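Local structure of regulatory protein SWI6 (Saccharomyces cerevisiae, 1SW6) at residues S212-D226 with L293-Y305. The protein pairs with SWI4 or MBP1 to form the SBF and MBF transcription complexes of the yeast cell cycle, this fragment being its ankyrin-repeat domain. Residues are numbered along the deposited sequence; the frame is centred on the assembly and turned at random.
Sequences SGMTGCSAAAKYYLD and LGNISIVDALLDY
Leu225 sends its CD2 methyl into the groove of helix 296-304, 3.9 Å from Leu302 CD2 and near Ile298 CG1 and the Ala301 methyl. With CG anti to the backbone N, its branched end is directed at that helix, and CG lies 4.0 Å from Tyr305 CE1. Tyr305 OH donates a hydrogen bond to Asp226 OD1 at 2.7 Å. It arrives from above the carboxylate, 37° out of plane, with ring and carboxylate turned 70° apart. Toward the N-terminal end, Ile298 CD1 rests against both Ser212 CB (3.7 Å) and the Ala221 methyl, while Leu293 CD1 covers Gly213 CA. Segments 218-226 and 296-304 belong to the outer helices of successive ankyrin repeats, ANK 3 and ANK 4, running side by side with axes 10.3 Å apart and 10° from parallel. Water bridges the pair at two levels, from Ser218 O to Asn295 ND2 and from Asp226 O to Tyr305 OH. Lys222, its chain bent over Ala301, forms a salt bridge, with NZ 2.8 Å from Asp226 OD2 on its syn lone pair; with both oxygens engaged, rotation of the Asp226 carboxylate is probably restrained. Behind the interface, Ile209 O accepts a hydrogen bond from Ser212 OG, and Ile209 packs against Ile298.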
ATOM      1  N   SER A 212      12.740   2.482  11.253  1.00 37.54           N
ATOM      2  CA  SER A 212      13.867   1.687  11.728  1.00 38.77           C
ATOM      3  C   SER A 212      13.409   0.534  12.631  1.00 39.50           C
ATOM      4  O   SER A 212      14.125  -0.451  12.799  1.00 39.09           O
ATOM      5  CB  SER A 212      14.844   2.568  12.509  1.00 37.44           C
ATOM      6  OG  SER A 212      14.297   2.916  13.768  1.00 36.24           O
ATOM      7  N   GLY A 213      12.221   0.667  13.209  1.00 41.09           N
ATOM      8  CA  GLY A 213      11.709  -0.367  14.091  1.00 44.33           C
ATOM      9  C   GLY A 213      11.036  -1.535  13.386  1.00 45.65           C
ATOM     10  O   GLY A 213      10.896  -2.615  13.966  1.00 45.61           O
ATOM     11  N   MET A 214      10.621  -1.316  12.140  1.00 46.73           N
ATOM     12  CA  MET A 214       9.950  -2.342  11.342  1.00 47.72           C
ATOM     13  C   MET A 214      10.941  -3.383  10.849  1.00 47.40           C
ATOM     14  O   MET A 214      12.027  -3.051  10.379  1.00 47.03           O
ATOM     15  CB  MET A 214       9.250  -1.708  10.134  1.00 48.53           C
ATOM     16  CG  MET A 214       8.206  -0.669  10.495  1.00 51.36           C
ATOM     17  SD  MET A 214       7.034  -1.274  11.733  1.00 57.49           S
ATOM     18  CE  MET A 214       6.228   0.298  12.234  1.00 55.12           C
ATOM     19  N   THR A 215      10.550  -4.646  10.941  1.00 47.22           N
ATOM     20  CA  THR A 215      11.403  -5.747  10.507  1.00 47.94           C
ATOM     21  C   THR A 215      11.945  -5.562   9.085  1.00 48.98           C
ATOM     22  O   THR A 215      11.200  -5.245   8.154  1.00 49.04           O
ATOM     23  CB  THR A 215      10.633  -7.081  10.571  1.00 48.30           C
ATOM     24  OG1 THR A 215       9.449  -6.977   9.768  1.00 47.48           O
ATOM     25  CG2 THR A 215      10.252  -7.416  12.021  1.00 46.94           C
ATOM     26  N   GLY A 216      13.249  -5.765   8.929  1.00 49.44           N
ATOM     27  CA  GLY A 216      13.878  -5.622   7.625  1.00 50.06           C
ATOM     28  C   GLY A 216      14.051  -4.197   7.108  1.00 49.44           C
ATOM     29  O   GLY A 216      14.508  -3.995   5.986  1.00 49.46           O
ATOM     30  N   CYS A 217      13.708  -3.203   7.917  1.00 48.78           N
ATOM     31  CA  CYS A 217      13.829  -1.815   7.477  1.00 48.53           C
ATOM     32  C   CYS A 217      14.858  -1.017   8.279  1.00 47.72           C
ATOM     33  O   CYS A 217      15.003   0.198   8.092  1.00 47.49           O
ATOM     34  CB  CYS A 217      12.447  -1.158   7.532  1.00 49.62           C
ATOM     35  SG  CYS A 217      11.281  -2.024   6.426  1.00 51.66           S
ATOM     36  N   SER A 218      15.581  -1.723   9.147  1.00 45.86           N
ATOM     37  CA  SER A 218      16.619  -1.140   9.995  1.00 45.20           C
ATOM     38  C   SER A 218      17.741  -0.510   9.153  1.00 43.31           C
ATOM     39  O   SER A 218      18.163   0.621   9.408  1.00 42.61           O
ATOM     40  CB  SER A 218      17.181  -2.237  10.922  1.00 47.18           C
ATOM     41  OG  SER A 218      18.374  -1.842  11.578  1.00 50.56           O
ATOM     42  N   ALA A 219      18.206  -1.237   8.140  1.00 40.69           N
ATOM     43  CA  ALA A 219      19.263  -0.746   7.258  1.00 38.87           C
ATOM     44  C   ALA A 219      18.826   0.508   6.500  1.00 37.33           C
ATOM     45  O   ALA A 219      19.560   1.496   6.458  1.00 36.61           O
ATOM     46  CB  ALA A 219      19.666  -1.833   6.273  1.00 38.91           C
ATOM     47  N   ALA A 220      17.628   0.468   5.915  1.00 34.98           N
ATOM     48  CA  ALA A 220      17.094   1.608   5.166  1.00 34.14           C
ATOM     49  C   ALA A 220      17.034   2.882   6.009  1.00 32.82           C
ATOM     50  O   ALA A 220      17.453   3.949   5.568  1.00 32.94           O
ATOM     51  CB  ALA A 220      15.702   1.281   4.631  1.00 32.29           C
ATOM     52  N   ALA A 221      16.512   2.772   7.223  1.00 32.80           N
ATOM     53  CA  ALA A 221      16.400   3.940   8.089  1.00 33.09           C
ATOM     54  C   ALA A 221      17.763   4.518   8.468  1.00 33.09           C
ATOM     55  O   ALA A 221      17.920   5.736   8.570  1.00 34.36           O
ATOM     56  CB  ALA A 221      15.604   3.593   9.342  1.00 31.16           C
ATOM     57  N   LYS A 222      18.748   3.660   8.685  1.00 34.95           N
ATOM     58  CA  LYS A 222      20.074   4.150   9.029  1.00 35.92           C
ATOM     59  C   LYS A 222      20.566   4.939   7.818  1.00 35.63           C
ATOM     60  O   LYS A 222      21.077   6.054   7.936  1.00 34.39           O
ATOM     61  CB  LYS A 222      21.015   2.977   9.298  1.00 39.47           C
ATOM     62  CG  LYS A 222      22.463   3.363   9.638  1.00 42.30           C
ATOM     63  CD  LYS A 222      22.559   3.956  11.038  1.00 43.82           C
ATOM     64  CE  LYS A 222      23.989   3.915  11.568  1.00 45.44           C
ATOM     65  NZ  LYS A 222      24.950   4.707  10.743  1.00 47.95           N
ATOM     66  N   TYR A 223      20.390   4.345   6.646  1.00 35.08           N
ATOM     67  CA  TYR A 223      20.805   4.952   5.386  1.00 33.41           C
ATOM     68  C   TYR A 223      20.136   6.303   5.153  1.00 32.71           C
ATOM     69  O   TYR A 223      20.797   7.280   4.784  1.00 34.33           O
ATOM     70  CB  TYR A 223      20.456   4.004   4.244  1.00 33.14           C
ATOM     71  CG  TYR A 223      20.720   4.541   2.857  1.00 33.09           C
ATOM     72  CD1 TYR A 223      21.983   4.438   2.280  1.00 32.68           C
ATOM     73  CD2 TYR A 223      19.684   5.087   2.095  1.00 32.73           C
ATOM     74  CE1 TYR A 223      22.212   4.851   0.971  1.00 34.15           C
ATOM     75  CE2 TYR A 223      19.903   5.506   0.783  1.00 36.06           C
ATOM     76  CZ  TYR A 223      21.172   5.375   0.230  1.00 34.88           C
ATOM     77  OH  TYR A 223      21.378   5.705  -1.087  1.00 40.21           O
ATOM     78  N   TYR A 224      18.821   6.356   5.359  1.00 31.64           N
ATOM     79  CA  TYR A 224      18.066   7.591   5.168  1.00 31.15           C
ATOM     80  C   TYR A 224      18.567   8.703   6.091  1.00 30.93           C
ATOM     81  O   TYR A 224      18.790   9.842   5.657  1.00 30.59           O
ATOM     82  CB  TYR A 224      16.568   7.327   5.409  1.00 30.22           C
ATOM     83  CG  TYR A 224      15.917   6.448   4.353  1.00 27.82           C
ATOM     84  CD1 TYR A 224      14.835   5.640   4.671  1.00 28.61           C
ATOM     85  CD2 TYR A 224      16.380   6.442   3.027  1.00 29.23           C
ATOM     86  CE1 TYR A 224      14.213   4.830   3.699  1.00 28.49           C
ATOM     87  CE2 TYR A 224      15.772   5.634   2.043  1.00 29.16           C
ATOM     88  CZ  TYR A 224      14.691   4.831   2.392  1.00 30.30           C
ATOM     89  OH  TYR A 224      14.104   4.007   1.457  1.00 30.43           O
ATOM     90  N   LEU A 225      18.763   8.361   7.358  1.00 30.40           N
ATOM     91  CA  LEU A 225      19.248   9.321   8.343  1.00 31.19           C
ATOM     92  C   LEU A 225      20.605   9.896   7.964  1.00 30.97           C
ATOM     93  O   LEU A 225      20.779  11.117   7.962  1.00 32.37           O
ATOM     94  CB  LEU A 225      19.339   8.668   9.720  1.00 28.73           C
ATOM     95  CG  LEU A 225      20.000   9.510  10.821  1.00 32.13           C
ATOM     96  CD1 LEU A 225      19.286  10.859  10.942  1.00 31.51           C
ATOM     97  CD2 LEU A 225      19.941   8.765  12.143  1.00 29.64           C
ATOM     98  N   ASP A 226      21.563   9.031   7.636  1.00 31.75           N
ATOM     99  CA  ASP A 226      22.901   9.508   7.284  1.00 32.42           C
ATOM    100  C   ASP A 226      22.920  10.293   5.977  1.00 31.60           C
ATOM    101  O   ASP A 226      23.596  11.306   5.884  1.00 32.09           O
ATOM    102  CB  ASP A 226      23.902   8.348   7.215  1.00 33.62           C
ATOM    103  CG  ASP A 226      24.151   7.707   8.573  1.00 36.96           C
ATOM    104  OD1 ASP A 226      23.989   8.394   9.609  1.00 35.49           O
ATOM    105  OD2 ASP A 226      24.519   6.516   8.609  1.00 37.89           O
ATOM    106  N   LEU A 293      12.153   1.650  21.045  1.00 49.43           N
ATOM    107  CA  LEU A 293      12.217   0.552  20.081  1.00 50.58           C
ATOM    108  C   LEU A 293      13.332  -0.423  20.462  1.00 52.11           C
ATOM    109  O   LEU A 293      13.260  -1.619  20.167  1.00 53.18           O
ATOM    110  CB  LEU A 293      12.453   1.088  18.665  1.00 49.50           C
ATOM    111  CG  LEU A 293      11.412   2.064  18.104  1.00 49.38           C
ATOM    112  CD1 LEU A 293      11.803   2.443  16.688  1.00 49.60           C
ATOM    113  CD2 LEU A 293      10.028   1.429  18.109  1.00 49.47           C
ATOM    114  N   GLY A 294      14.369   0.090  21.113  1.00 54.01           N
ATOM    115  CA  GLY A 294      15.464  -0.771  21.529  1.00 55.90           C
ATOM    116  C   GLY A 294      16.597  -0.932  20.532  1.00 57.27           C
ATOM    117  O   GLY A 294      17.704  -1.316  20.912  1.00 58.84           O
ATOM    118  N   ASN A 295      16.328  -0.654  19.261  1.00 57.71           N
ATOM    119  CA  ASN A 295      17.344  -0.762  18.217  1.00 58.63           C
ATOM    120  C   ASN A 295      18.489   0.205  18.540  1.00 57.57           C
ATOM    121  O   ASN A 295      18.414   1.397  18.251  1.00 57.64           O
ATOM    122  CB  ASN A 295      16.701  -0.444  16.861  1.00 61.98           C
ATOM    123  CG  ASN A 295      17.719  -0.229  15.753  1.00 65.74           C
ATOM    124  OD1 ASN A 295      18.698  -0.975  15.629  1.00 68.17           O
ATOM    125  ND2 ASN A 295      17.478   0.787  14.926  1.00 65.87           N
ATOM    126  N   ILE A 296      19.545  -0.323  19.148  1.00 56.62           N
ATOM    127  CA  ILE A 296      20.697   0.474  19.554  1.00 56.59           C
ATOM    128  C   ILE A 296      21.441   1.162  18.408  1.00 55.43           C
ATOM    129  O   ILE A 296      22.023   2.236  18.592  1.00 54.85           O
ATOM    130  CB  ILE A 296      21.714  -0.383  20.339  1.00 58.07           C
ATOM    131  CG1 ILE A 296      22.846   0.503  20.866  1.00 59.58           C
ATOM    132  CG2 ILE A 296      22.282  -1.474  19.435  1.00 59.26           C
ATOM    133  CD1 ILE A 296      23.851  -0.217  21.740  1.00 61.25           C
ATOM    134  N   SER A 297      21.429   0.543  17.234  1.00 52.99           N
ATOM    135  CA  SER A 297      22.112   1.101  16.077  1.00 51.08           C
ATOM    136  C   SER A 297      21.730   2.555  15.782  1.00 48.22           C
ATOM    137  O   SER A 297      22.592   3.425  15.730  1.00 47.18           O
ATOM    138  CB  SER A 297      21.831   0.238  14.847  1.00 52.12           C
ATOM    139  OG  SER A 297      22.276   0.884  13.665  1.00 55.74           O
ATOM    140  N   ILE A 298      20.438   2.817  15.599  1.00 45.19           N
ATOM    141  CA  ILE A 298      19.985   4.161  15.283  1.00 43.44           C
ATOM    142  C   ILE A 298      19.975   5.086  16.511  1.00 42.25           C
ATOM    143  O   ILE A 298      20.032   6.305  16.375  1.00 39.85           O
ATOM    144  CB  ILE A 298      18.601   4.111  14.571  1.00 45.10           C
ATOM    145  CG1 ILE A 298      18.387   5.392  13.768  1.00 44.74           C
ATOM    146  CG2 ILE A 298      17.486   3.904  15.574  1.00 46.00           C
ATOM    147  CD1 ILE A 298      17.302   5.273  12.732  1.00 45.57           C
ATOM    148  N   VAL A 299      19.933   4.507  17.710  1.00 40.44           N
ATOM    149  CA  VAL A 299      19.975   5.305  18.933  1.00 38.85           C
ATOM    150  C   VAL A 299      21.351   5.978  19.015  1.00 38.53           C
ATOM    151  O   VAL A 299      21.453   7.178  19.279  1.00 37.31           O
ATOM    152  CB  VAL A 299      19.803   4.436  20.194  1.00 38.21           C
ATOM    153  CG1 VAL A 299      20.115   5.267  21.442  1.00 37.10           C
ATOM    154  CG2 VAL A 299      18.398   3.880  20.254  1.00 37.57           C
ATOM    155  N   ASP A 300      22.405   5.197  18.797  1.00 38.31           N
ATOM    156  CA  ASP A 300      23.766   5.724  18.845  1.00 39.63           C
ATOM    157  C   ASP A 300      24.025   6.726  17.727  1.00 38.39           C
ATOM    158  O   ASP A 300      24.678   7.739  17.949  1.00 37.40           O
ATOM    159  CB  ASP A 300      24.788   4.588  18.766  1.00 42.65           C
ATOM    160  CG  ASP A 300      24.860   3.772  20.054  1.00 48.53           C
ATOM    161  OD1 ASP A 300      25.593   2.758  20.067  1.00 49.70           O
ATOM    162  OD2 ASP A 300      24.187   4.140  21.052  1.00 49.36           O
ATOM    163  N   ALA A 301      23.519   6.448  16.528  1.00 36.83           N
ATOM    164  CA  ALA A 301      23.719   7.375  15.413  1.00 36.10           C
ATOM    165  C   ALA A 301      23.131   8.744  15.778  1.00 35.67           C
ATOM    166  O   ALA A 301      23.781   9.778  15.593  1.00 34.32           O
ATOM    167  CB  ALA A 301      23.065   6.840  14.161  1.00 34.45           C
ATOM    168  N   LEU A 302      21.908   8.742  16.311  1.00 33.94           N
ATOM    169  CA  LEU A 302      21.244   9.980  16.711  1.00 34.31           C
ATOM    170  C   LEU A 302      21.971  10.703  17.842  1.00 34.52           C
ATOM    171  O   LEU A 302      22.039  11.936  17.854  1.00 33.94           O
ATOM    172  CB  LEU A 302      19.811   9.707  17.166  1.00 33.43           C
ATOM    173  CG  LEU A 302      18.725   9.470  16.125  1.00 33.78           C
ATOM    174  CD1 LEU A 302      17.445   9.108  16.850  1.00 31.68           C
ATOM    175  CD2 LEU A 302      18.537  10.721  15.258  1.00 32.42           C
ATOM    176  N   LEU A 303      22.475   9.940  18.805  1.00 34.25           N
ATOM    177  CA  LEU A 303      23.186  10.531  19.926  1.00 34.86           C
ATOM    178  C   LEU A 303      24.452  11.200  19.416  1.00 34.59           C
ATOM    179  O   LEU A 303      24.801  12.307  19.854  1.00 32.83           O
ATOM    180  CB  LEU A 303      23.522   9.463  20.976  1.00 34.79           C
ATOM    181  CG  LEU A 303      22.349   9.050  21.885  1.00 36.26           C
ATOM    182  CD1 LEU A 303      22.743   7.845  22.722  1.00 37.44           C
ATOM    183  CD2 LEU A 303      21.947  10.222  22.788  1.00 33.96           C
ATOM    184  N   ASP A 304      25.129  10.536  18.481  1.00 34.56           N
ATOM    185  CA  ASP A 304      26.356  11.080  17.917  1.00 35.10           C
ATOM    186  C   ASP A 304      26.109  12.345  17.101  1.00 33.99           C
ATOM    187  O   ASP A 304      27.031  13.121  16.868  1.00 33.40           O
ATOM    188  CB  ASP A 304      27.068  10.035  17.054  1.00 38.24           C
ATOM    189  CG  ASP A 304      27.691   8.919  17.889  1.00 41.50           C
ATOM    190  OD1 ASP A 304      27.631   9.002  19.136  1.00 41.46           O
ATOM    191  OD2 ASP A 304      28.243   7.964  17.302  1.00 44.01           O
ATOM    192  N   TYR A 305      24.871  12.554  16.662  1.00 31.42           N
ATOM    193  CA  TYR A 305      24.556  13.750  15.897  1.00 32.85           C
ATOM    194  C   TYR A 305      24.177  14.853  16.882  1.00 33.66           C
ATOM    195  O   TYR A 305      23.933  15.999  16.488  1.00 32.92           O
ATOM    196  CB  TYR A 305      23.421  13.485  14.902  1.00 32.62           C
ATOM    197  CG  TYR A 305      23.845  12.779  13.610  1.00 32.19           C
ATOM    198  CD1 TYR A 305      23.107  11.704  13.104  1.00 32.59           C
ATOM    199  CD2 TYR A 305      24.966  13.203  12.885  1.00 31.21           C
ATOM    200  CE1 TYR A 305      23.479  11.056  11.899  1.00 31.76           C
ATOM    201  CE2 TYR A 305      25.342  12.571  11.692  1.00 32.30           C
ATOM    202  CZ  TYR A 305      24.590  11.495  11.205  1.00 33.71           C
ATOM    203  OH  TYR A 305      24.958  10.859  10.035  1.00 32.25           O
TER
HETATM  204  O   HOH W   1      18.426   1.855  11.988  1.00 42.40           O
HETATM  205  O   HOH W   2      25.953  11.447   7.443  1.00 40.33           O